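Local atomic coordinates of hypothetical protein (Bacillus cereus, PDB entry 2O3L), a protein that is of unknown function, probably a cytoplasmic DUF1048-family protein, represented here by a helical fragment with a left-handed superhelix fold. Residues M7-A12 and L46-E51. Sequence-based numbering, arbitrary orientation.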
HETATM    1  N   MSE A   7       1.315   4.055 -10.003  1.00 39.05           N
HETATM    2  CA  MSE A   7       2.180   5.031  -9.326  1.00 40.02           C
HETATM    3  C   MSE A   7       1.658   6.476  -9.544  1.00 41.29           C
HETATM    4  O   MSE A   7       1.748   7.311  -8.658  1.00 39.89           O
HETATM    5  CB  MSE A   7       3.626   4.891  -9.776  1.00 41.28           C
HETATM    6  CG  MSE A   7       4.247   3.550  -9.434  1.00 37.39           C
HETATM    7 SE   MSE A   7       4.099   3.062  -7.557  0.70 41.34          SE
HETATM    8  CE  MSE A   7       2.506   1.734  -7.765  1.00 45.99           C
ATOM      9  N   ALA A   8       1.044   6.737 -10.693  1.00 40.09           N
ATOM     10  CA  ALA A   8       0.430   8.042 -10.942  1.00 39.55           C
ATOM     11  C   ALA A   8      -0.737   8.314  -9.979  1.00 40.91           C
ATOM     12  O   ALA A   8      -0.910   9.436  -9.481  1.00 39.98           O
ATOM     13  CB  ALA A   8      -0.041   8.119 -12.365  1.00 41.57           C
ATOM     14  N   ARG A   9      -1.532   7.285  -9.708  1.00 39.30           N
ATOM     15  CA  ARG A   9      -2.576   7.392  -8.739  1.00 38.92           C
ATOM     16  C   ARG A   9      -2.052   7.688  -7.345  1.00 40.11           C
ATOM     17  O   ARG A   9      -2.687   8.434  -6.580  1.00 38.89           O
ATOM     18  CB  ARG A   9      -3.419   6.135  -8.761  1.00 39.68           C
ATOM     19  CG  ARG A   9      -4.184   6.056 -10.088  1.00 44.76           C
ATOM     20  CD  ARG A   9      -4.890   4.741 -10.329  1.00 44.38           C
ATOM     21  NE  ARG A   9      -5.569   4.302  -9.125  1.00 49.77           N
ATOM     22  CZ  ARG A   9      -6.358   3.248  -9.058  1.00 51.60           C
ATOM     23  NH1 ARG A   9      -6.612   2.519 -10.146  1.00 61.75           N
ATOM     24  NH2 ARG A   9      -6.923   2.954  -7.894  1.00 47.60           N
ATOM     25  N   VAL A  10      -0.897   7.120  -6.998  1.00 36.90           N
ATOM     26  CA  VAL A  10      -0.278   7.395  -5.697  1.00 40.73           C
ATOM     27  C   VAL A  10       0.146   8.858  -5.638  1.00 39.02           C
ATOM     28  O   VAL A  10      -0.088   9.533  -4.659  1.00 40.46           O
ATOM     29  CB  VAL A  10       0.936   6.473  -5.411  1.00 41.99           C
ATOM     30  CG1 VAL A  10       1.676   6.899  -4.169  1.00 43.09           C
ATOM     31  CG2 VAL A  10       0.447   5.029  -5.208  1.00 47.50           C
ATOM     32  N   ALA A  11       0.704   9.342  -6.724  1.00 40.62           N
ATOM     33  CA  ALA A  11       1.171  10.711  -6.810  1.00 40.07           C
ATOM     34  C   ALA A  11       0.037  11.703  -6.728  1.00 40.43           C
ATOM     35  O   ALA A  11       0.288  12.873  -6.490  1.00 39.87           O
ATOM     36  CB  ALA A  11       1.949  10.903  -8.076  1.00 41.04           C
ATOM     37  N   ALA A  12      -1.203  11.248  -6.907  1.00 38.49           N
ATOM     38  CA  ALA A  12      -2.339  12.164  -6.887  1.00 39.43           C
ATOM     39  C   ALA A  12      -2.885  12.230  -5.470  1.00 39.11           C
ATOM     40  O   ALA A  12      -3.672  13.066  -5.163  1.00 38.83           O
ATOM     41  CB  ALA A  12      -3.433  11.712  -7.845  1.00 39.36           C
ATOM     42  N   LEU A  46      -4.048  -1.917  -2.145  1.00 37.55           N
ATOM     43  CA  LEU A  46      -3.798  -0.899  -1.156  1.00 39.44           C
ATOM     44  C   LEU A  46      -4.023   0.518  -1.722  1.00 41.35           C
ATOM     45  O   LEU A  46      -4.518   1.404  -0.994  1.00 41.65           O
ATOM     46  CB  LEU A  46      -2.408  -1.023  -0.569  1.00 41.71           C
ATOM     47  CG  LEU A  46      -2.065  -0.021   0.551  1.00 49.00           C
ATOM     48  CD1 LEU A  46      -2.816  -0.403   1.822  1.00 46.49           C
ATOM     49  CD2 LEU A  46      -0.568  -0.050   0.786  1.00 49.84           C
ATOM     50  N   ILE A  47      -3.709   0.722  -3.001  1.00 37.72           N
ATOM     51  CA  ILE A  47      -3.935   2.023  -3.632  1.00 36.60           C
ATOM     52  C   ILE A  47      -5.443   2.274  -3.784  1.00 39.25           C
ATOM     53  O   ILE A  47      -5.901   3.398  -3.627  1.00 38.62           O
ATOM     54  CB  ILE A  47      -3.241   2.083  -5.015  1.00 37.80           C
ATOM     55  CG1 ILE A  47      -1.715   2.088  -4.801  1.00 44.86           C
ATOM     56  CG2 ILE A  47      -3.700   3.278  -5.839  1.00 41.30           C
ATOM     57  CD1 ILE A  47      -0.911   1.695  -6.022  1.00 47.23           C
ATOM     58  N   ASP A  48      -6.219   1.242  -4.111  1.00 37.84           N
ATOM     59  CA  ASP A  48      -7.670   1.392  -4.111  1.00 39.00           C
ATOM     60  C   ASP A  48      -8.160   1.834  -2.718  1.00 39.26           C
ATOM     61  O   ASP A  48      -9.022   2.699  -2.592  1.00 40.03           O
ATOM     62  CB  ASP A  48      -8.386   0.101  -4.495  1.00 37.14           C
ATOM     63  CG  ASP A  48      -8.549  -0.073  -5.985  1.00 48.56           C
ATOM     64  OD1 ASP A  48      -8.381   0.908  -6.723  1.00 52.12           O
ATOM     65  OD2 ASP A  48      -8.861  -1.197  -6.424  1.00 50.58           O
ATOM     66  N   LEU A  49      -7.643   1.195  -1.686  1.00 39.87           N
ATOM     67  CA  LEU A  49      -8.078   1.493  -0.311  1.00 40.38           C
ATOM     68  C   LEU A  49      -7.662   2.931   0.091  1.00 38.64           C
ATOM     69  O   LEU A  49      -8.444   3.661   0.651  1.00 39.72           O
ATOM     70  CB  LEU A  49      -7.472   0.494   0.648  1.00 38.39           C
ATOM     71  CG  LEU A  49      -7.857   0.571   2.132  1.00 46.10           C
ATOM     72  CD1 LEU A  49      -9.205   0.009   2.342  1.00 41.87           C
ATOM     73  CD2 LEU A  49      -6.846  -0.172   3.001  1.00 44.18           C
ATOM     74  N   PHE A  50      -6.428   3.302  -0.199  1.00 38.70           N
ATOM     75  CA  PHE A  50      -5.927   4.634   0.062  1.00 39.85           C
ATOM     76  C   PHE A  50      -6.667   5.703  -0.748  1.00 41.97           C
ATOM     77  O   PHE A  50      -6.997   6.769  -0.202  1.00 43.09           O
ATOM     78  CB  PHE A  50      -4.419   4.724  -0.223  1.00 40.66           C
ATOM     79  CG  PHE A  50      -3.528   4.265   0.891  1.00 38.03           C
ATOM     80  CD1 PHE A  50      -3.971   3.467   1.910  1.00 40.03           C
ATOM     81  CD2 PHE A  50      -2.170   4.619   0.874  1.00 42.48           C
ATOM     82  CE1 PHE A  50      -3.100   3.037   2.924  1.00 40.47           C
ATOM     83  CE2 PHE A  50      -1.315   4.226   1.894  1.00 44.80           C
ATOM     84  CZ  PHE A  50      -1.773   3.419   2.922  1.00 40.71           C
ATOM     85  N   GLU A  51      -6.978   5.440  -2.016  1.00 40.82           N
ATOM     86  CA  GLU A  51      -7.772   6.409  -2.774  1.00 40.63           C
ATOM     87  C   GLU A  51      -9.132   6.629  -2.192  1.00 41.39           C
ATOM     88  O   GLU A  51      -9.635   7.762  -2.207  1.00 40.47           O
ATOM     89  CB  GLU A  51      -8.009   6.004  -4.223  1.00 42.24           C
ATOM     90  CG  GLU A  51      -6.868   6.281  -5.125  1.00 50.98           C
ATOM     91  CD  GLU A  51      -7.223   6.134  -6.599  1.00 44.64           C
ATOM     92  OE1 GLU A  51      -8.260   5.512  -6.955  1.00 45.46           O
ATOM     93  OE2 GLU A  51      -6.437   6.685  -7.398  1.00 43.95           O
TER
HETATM   94  O   HOH W   1      -8.508  -0.347  -9.756  1.00 56.34           O
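Arg9 reaches from helix 2-11 across to helix 36-56 and holds two carboxylates, while beneath it Ile47 packs against Val10 and Met7, present as selenomethionine. The Arg9 chain, bent at chi3, brings the guanidinium across the end of Glu51, roughly at right angles, and up to Asp48. NH2 carries both salt bridges. Arg9 NH2 donates to Asp48 OD1 at 2.8 Å, the oxygen lying in the guanidinium plane and met nearly along its C-O axis. The same Arg9 NH2 stands 3.0 Å from Glu51 OE1, which approaches obliquely. Arg9 NE adds a weak, bent hydrogen bond to Glu51 OE2 (3.1 Å, 134° at the hydrogen). The two carboxylate planes are tilted moderately from the guanidinium, and together they probably balance its charge and limit its rotation. This polar layer is the looser, solvent side: a water donates to Asp48 OD1 and accepts a weak bond from Arg9 NH1. The tight side begins directly below, where CG2 of Ile47 lies 3.8 Å from Arg9 NH2. With CG1 anti to its carbonyl carbon (chi1 -69°), Ile47 sends its longer branch crosswise to Val10, Ile47 CG1 meeting Val10 CG2 at 3.7 Å. The tip of that branch, Ile47 CD1, also touches Met7 CE at 3.8 Å. Phe21 of helix 15-31 packs on both Val10 and Ile47, bringing a third helix to this apolar layer. The segment axes, 10.4 Å apart and running the same way at 24°, leave the interface to side chains alone: an interhelical salt-bridge network over a hydrophobic seam, joining the first and third helices of the left-handed superhelix.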